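SnoK (Streptomyces nogalater, PDB 5EPA) acts as a non-heme iron and 2-oxoglutarate-dependent carbocyclase in the biosynthesis of the polyketide nogalamycin. Local coordinates at residues G162-V167 with V214-R219; H222-N227 with S231-H236. All blocks are in the same frame, centred on the assembly; numbering follows the deposited sequence.

The two contacts follow one another along the chain: 162-167 with 214-219 closes before 222-227 with 231-236 opens, and their centres lie about 12 Å apart. Each ties a strand of the four-stranded sheet to a strand of the seven-stranded sheet: 164-166 to 213-217 in contact 1, 222-224 to 233-242 in contact 2. Strands 164-166 and 222-224 are antiparallel neighbours, with Ser165 N 2.9 Å from Met223 O, probably a hydrogen bond. A second probable hydrogen bond joins Gly162 O to Arg233 NH1. Both contacts touch the 2-oxoglutarate held between the sheets, contact 1 beside its iron-bound end, contact 2 at the iron and the far carboxylate.

Contact 1 of 2, residues G162-V167 with V214-R219; sequences GCMSYV and VFHHCR. With AKG (2-oxoglutaric acid), chain H.
Strand 164-166, carrying Met164 and Tyr166, faces strand 214-217, carrying Val214 and His216, across the inside of the double-stranded beta-helix of this cupin-clan enzyme; the two axes come within 10.0 Å, their directions 41° apart. No direct hydrogen bond joins them, so side chains and one water fill the gap. Tyr166 and Val214 reach out from opposite directions, and Tyr166 OH meets Val214 CG1 at 3.2 Å. The Tyr166 side chain runs across that of His216, CE2 3.7 Å from His216 CB, and the two ring planes meet obliquely, at 48°. The Tyr166 ring also stacks with that of Tyr38. The water sits in the plane of the His216 ring, 2.6 Å from His216 ND1, and bonds to Tyr166 OH while donating to Val214 O at 2.8 Å. A phenylalanine in place of Tyr166 would probably leave this water short of one partner and His216 ND1 less firmly fixed. Met164, its chain folded at chi2 and chi3 (both -79°), brings SD to 3.8 Å from C3 of the 2-oxoglutarate. His216 NE2 is hydrogen-bonded to the iron ligand Asp135, and its bond to O2 of the 2-oxoglutarate is weak.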
# COMPACT_ATOMS: atom_id res chain seq x y z
N GLY A 162 -10.63 -4.27 -10.42
CA GLY A 162 -9.30 -3.70 -10.17
C GLY A 162 -8.56 -4.29 -9.00
O GLY A 162 -7.95 -3.57 -8.20
N CYS A 163 -8.61 -5.59 -8.84
CA CYS A 163 -7.98 -6.21 -7.69
C CYS A 163 -6.46 -6.25 -7.84
O CYS A 163 -5.92 -6.05 -8.93
CB CYS A 163 -8.51 -7.60 -7.41
SG CYS A 163 -7.73 -8.87 -8.42
N MET A 164 -5.80 -6.50 -6.72
CA MET A 164 -4.34 -6.57 -6.69
C MET A 164 -3.85 -7.96 -7.10
O MET A 164 -4.56 -8.93 -6.88
CB MET A 164 -3.84 -6.29 -5.28
CG MET A 164 -4.22 -4.92 -4.74
SD MET A 164 -3.16 -3.65 -5.41
CE MET A 164 -1.75 -3.89 -4.35
N SER A 165 -2.65 -8.03 -7.67
CA SER A 165 -1.94 -9.28 -7.84
C SER A 165 -0.53 -9.16 -7.33
O SER A 165 0.05 -8.08 -7.36
CB SER A 165 -1.90 -9.71 -9.31
OG SER A 165 -3.19 -9.96 -9.80
N TYR A 166 0.04 -10.28 -6.90
CA TYR A 166 1.35 -10.33 -6.23
C TYR A 166 2.20 -11.45 -6.81
O TYR A 166 1.68 -12.45 -7.29
CB TYR A 166 1.18 -10.60 -4.72
CG TYR A 166 0.23 -9.64 -4.07
CD1 TYR A 166 -1.12 -9.93 -4.03
CD2 TYR A 166 0.68 -8.44 -3.51
CE1 TYR A 166 -2.02 -9.05 -3.46
CE2 TYR A 166 -0.22 -7.56 -2.90
CZ TYR A 166 -1.57 -7.88 -2.88
OH TYR A 166 -2.50 -7.01 -2.36
N VAL A 167 3.51 -11.24 -6.82
CA VAL A 167 4.45 -12.28 -7.18
C VAL A 167 4.98 -12.91 -5.87
O VAL A 167 5.84 -12.34 -5.20
CB VAL A 167 5.59 -11.72 -8.03
CG1 VAL A 167 6.56 -12.82 -8.43
CG2 VAL A 167 5.04 -11.07 -9.28
N VAL A 214 -5.28 -6.70 2.61
CA VAL A 214 -4.14 -7.46 2.15
C VAL A 214 -2.88 -6.67 2.47
O VAL A 214 -2.75 -5.53 2.08
CB VAL A 214 -4.17 -7.73 0.65
CG1 VAL A 214 -3.08 -8.73 0.26
CG2 VAL A 214 -5.52 -8.25 0.22
N PHE A 215 -1.94 -7.32 3.14
CA PHE A 215 -0.66 -6.71 3.52
C PHE A 215 0.41 -7.20 2.58
O PHE A 215 0.46 -8.37 2.23
CB PHE A 215 -0.24 -7.13 4.94
CG PHE A 215 -1.15 -6.64 6.00
CD1 PHE A 215 -2.28 -7.29 6.31
CD2 PHE A 215 -0.82 -5.48 6.72
CE1 PHE A 215 -3.14 -6.79 7.29
CE2 PHE A 215 -1.64 -4.99 7.71
CZ PHE A 215 -2.82 -5.66 8.00
N HIS A 216 1.28 -6.30 2.15
CA HIS A 216 2.44 -6.72 1.34
C HIS A 216 3.72 -5.99 1.72
O HIS A 216 3.73 -4.77 1.93
CB HIS A 216 2.14 -6.63 -0.21
CG HIS A 216 1.98 -5.24 -0.73
ND1 HIS A 216 0.77 -4.61 -0.77
CD2 HIS A 216 2.88 -4.35 -1.20
CE1 HIS A 216 0.92 -3.39 -1.24
NE2 HIS A 216 2.18 -3.22 -1.55
N HIS A 217 4.80 -6.75 1.73
CA HIS A 217 6.13 -6.21 2.00
C HIS A 217 6.60 -5.20 0.95
O HIS A 217 6.16 -5.22 -0.19
CB HIS A 217 7.11 -7.35 2.11
CG HIS A 217 8.45 -6.96 2.66
ND1 HIS A 217 9.48 -6.53 1.86
CD2 HIS A 217 8.94 -6.99 3.92
CE1 HIS A 217 10.54 -6.28 2.60
NE2 HIS A 217 10.24 -6.55 3.86
N CYS A 218 7.48 -4.29 1.36
CA CYS A 218 7.94 -3.19 0.47
C CYS A 218 8.77 -3.66 -0.73
O CYS A 218 9.02 -2.91 -1.66
CB CYS A 218 8.72 -2.11 1.24
SG CYS A 218 10.28 -2.68 2.00
N ARG A 219 9.21 -4.91 -0.69
CA ARG A 219 9.92 -5.56 -1.81
C ARG A 219 9.10 -6.52 -2.60
O ARG A 219 9.58 -7.07 -3.59
CB ARG A 219 11.15 -6.28 -1.31
CG ARG A 219 12.25 -5.31 -0.99
CD ARG A 219 13.46 -6.04 -0.51
NE ARG A 219 14.37 -5.08 0.08
CZ ARG A 219 15.57 -5.39 0.55
NH1 ARG A 219 16.00 -6.62 0.48
NH2 ARG A 219 16.31 -4.45 1.08
C1 AKG H . 0.11 -0.26 -3.23
O1 AKG H . -0.74 -0.26 -2.30
O2 AKG H . 1.36 -0.29 -3.09
C2 AKG H . -0.33 -0.18 -4.61
O5 AKG H . 0.57 -0.20 -5.43
C3 AKG H . -1.80 -0.10 -4.97
C4 AKG H . -2.14 0.19 -6.43
C5 AKG H . -3.66 0.17 -6.64
O3 AKG H . -4.47 0.38 -5.68
O4 AKG H . -4.12 -0.05 -7.77
O HOH W 1 -1.59 -5.66 -0.41

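Contact 2 of 2, residues H222-N227 with S231-H236; sequences HMAEAN and SVRMAH. With FE (Fe (III) ion), chain G; AKG (2-oxoglutaric acid), chain H.
Asn227 reaches across to the backbone of Ser231 through its amide: ND2 donates to Ser231 O at 2.8 Å in an almost perfectly straight bond (179°). The acceptor lies in the amide plane of Asn227. Chi1 of 179° swings that amide out from the backbone toward the returning chain, and ND2 comes to 4.1 Å from Arg233 CB. Both ends of the amide are held, since ND2 also bonds to Lys122 O and OD1 to Ser229 OG, which fixes its rotation and pins the short turn. Ser231 contributes its carbonyl, its CB directed away from 222-227.

Arg233, the first residue of strand 233-242, points its CB toward 222-227 and carries its guanidinium on to the ligand. Its chain bends at chi3 (92°) and sets the guanidinium against the far carboxylate of 2-oxoglutarate, whose C5 lies in the guanidinium plane. Arg233 NH1 donates a hydrogen bond to O4 of the 2-oxoglutarate at 3.1 Å, and Arg233 NH2 one to O3 at 2.6 Å and a weak one to O4; NH2 also has Leu120 O. Ala224 CB lies at the guanidinium edge, 3.4 Å from ligand O4. At the other end of the ligand, His222 NE2 binds the iron at 2.1 Å and completes the two-histidine, one-carboxylate facial triad with His133 and Asp135; O2 and O5 of 2-oxoglutarate and a water fill the remaining sites.

Strand 222-224 runs between 130-133 and 164-166 in one sheet, while 233-242 lies between 148-153 and 112-122 in the other, with Met234 packed on Cys57 and Leu61 of helix 47-64.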
# COMPACT_ATOMS: atom_id res chain seq x y z
N HIS A 222 4.19 -6.28 -7.07
CA HIS A 222 2.77 -6.32 -7.20
C HIS A 222 2.24 -5.40 -8.30
O HIS A 222 2.95 -4.57 -8.86
CB HIS A 222 2.13 -5.95 -5.85
CG HIS A 222 2.47 -4.57 -5.36
ND1 HIS A 222 3.69 -4.28 -4.79
CD2 HIS A 222 1.77 -3.41 -5.35
CE1 HIS A 222 3.72 -2.99 -4.45
NE2 HIS A 222 2.57 -2.42 -4.80
N MET A 223 0.95 -5.53 -8.56
CA MET A 223 0.31 -4.79 -9.63
C MET A 223 -1.20 -4.78 -9.37
O MET A 223 -1.65 -5.38 -8.41
CB MET A 223 0.68 -5.45 -10.97
CG MET A 223 -0.03 -6.78 -11.22
SD MET A 223 0.95 -7.89 -12.25
CE MET A 223 2.09 -8.52 -11.00
N ALA A 224 -1.98 -4.14 -10.24
CA ALA A 224 -3.44 -4.25 -10.17
C ALA A 224 -4.12 -4.25 -11.52
O ALA A 224 -3.63 -3.65 -12.44
CB ALA A 224 -4.02 -3.13 -9.31
N GLU A 225 -5.27 -4.89 -11.59
CA GLU A 225 -6.10 -4.92 -12.79
C GLU A 225 -6.70 -3.58 -13.09
O GLU A 225 -6.88 -2.77 -12.20
CB GLU A 225 -7.33 -5.83 -12.60
CG GLU A 225 -7.03 -7.26 -12.26
CD GLU A 225 -6.13 -7.89 -13.29
OE1 GLU A 225 -6.58 -8.02 -14.44
OE2 GLU A 225 -4.96 -8.21 -12.95
N ALA A 226 -7.03 -3.38 -14.35
CA ALA A 226 -7.98 -2.32 -14.72
C ALA A 226 -9.33 -2.61 -14.06
O ALA A 226 -9.68 -3.76 -13.78
CB ALA A 226 -8.16 -2.31 -16.23
N ASN A 227 -10.11 -1.57 -13.82
CA ASN A 227 -11.47 -1.77 -13.36
C ASN A 227 -12.35 -1.75 -14.56
O ASN A 227 -12.56 -0.69 -15.16
CB ASN A 227 -11.90 -0.67 -12.36
CG ASN A 227 -13.33 -0.85 -11.87
OD1 ASN A 227 -14.06 -1.76 -12.30
ND2 ASN A 227 -13.75 0.03 -10.94
N SER A 231 -18.72 -0.65 -11.23
CA SER A 231 -18.68 0.05 -9.94
C SER A 231 -17.30 0.54 -9.60
O SER A 231 -16.30 -0.13 -9.88
CB SER A 231 -19.13 -0.90 -8.83
OG SER A 231 -20.45 -1.22 -9.02
N VAL A 232 -17.26 1.67 -8.92
CA VAL A 232 -16.05 2.24 -8.44
C VAL A 232 -15.33 1.25 -7.51
O VAL A 232 -15.95 0.58 -6.70
CB VAL A 232 -16.33 3.56 -7.65
CG1 VAL A 232 -15.03 4.08 -7.06
CG2 VAL A 232 -16.90 4.65 -8.53
N ARG A 233 -14.02 1.23 -7.59
CA ARG A 233 -13.20 0.54 -6.56
C ARG A 233 -12.52 1.54 -5.66
O ARG A 233 -11.87 2.46 -6.14
CB ARG A 233 -12.07 -0.27 -7.21
CG ARG A 233 -11.26 -1.01 -6.19
CD ARG A 233 -9.85 -1.29 -6.68
NE ARG A 233 -8.96 -0.24 -6.27
CZ ARG A 233 -7.67 -0.15 -6.55
NH1 ARG A 233 -7.01 -1.07 -7.28
NH2 ARG A 233 -7.02 0.90 -6.10
N MET A 234 -12.62 1.35 -4.36
CA MET A 234 -11.85 2.21 -3.44
C MET A 234 -11.11 1.37 -2.46
O MET A 234 -11.70 0.61 -1.71
CB MET A 234 -12.72 3.22 -2.68
CG MET A 234 -11.88 4.09 -1.75
SD MET A 234 -12.73 5.25 -0.62
CE MET A 234 -13.56 6.30 -1.79
N ALA A 235 -9.79 1.55 -2.43
CA ALA A 235 -9.00 1.05 -1.32
C ALA A 235 -8.30 2.21 -0.60
O ALA A 235 -8.23 3.34 -1.11
CB ALA A 235 -7.97 0.05 -1.81
N HIS A 236 -7.76 1.90 0.58
CA HIS A 236 -6.92 2.83 1.31
C HIS A 236 -5.61 2.13 1.62
O HIS A 236 -5.59 1.13 2.31
CB HIS A 236 -7.58 3.28 2.62
CG HIS A 236 -7.05 4.58 3.13
ND1 HIS A 236 -7.63 5.78 2.81
CD2 HIS A 236 -5.96 4.88 3.86
CE1 HIS A 236 -6.93 6.77 3.34
NE2 HIS A 236 -5.91 6.24 3.99
FE FE G . 2.53 -0.28 -4.61
C1 AKG H . 0.11 -0.26 -3.23
O1 AKG H . -0.74 -0.26 -2.30
O2 AKG H . 1.36 -0.29 -3.09
C2 AKG H . -0.33 -0.18 -4.61
O5 AKG H . 0.57 -0.20 -5.43
C3 AKG H . -1.80 -0.10 -4.97
C4 AKG H . -2.14 0.19 -6.43
C5 AKG H . -3.66 0.17 -6.64
O3 AKG H . -4.47 0.38 -5.68
O4 AKG H . -4.12 -0.05 -7.77
O HOH W 2 2.50 1.87 -4.49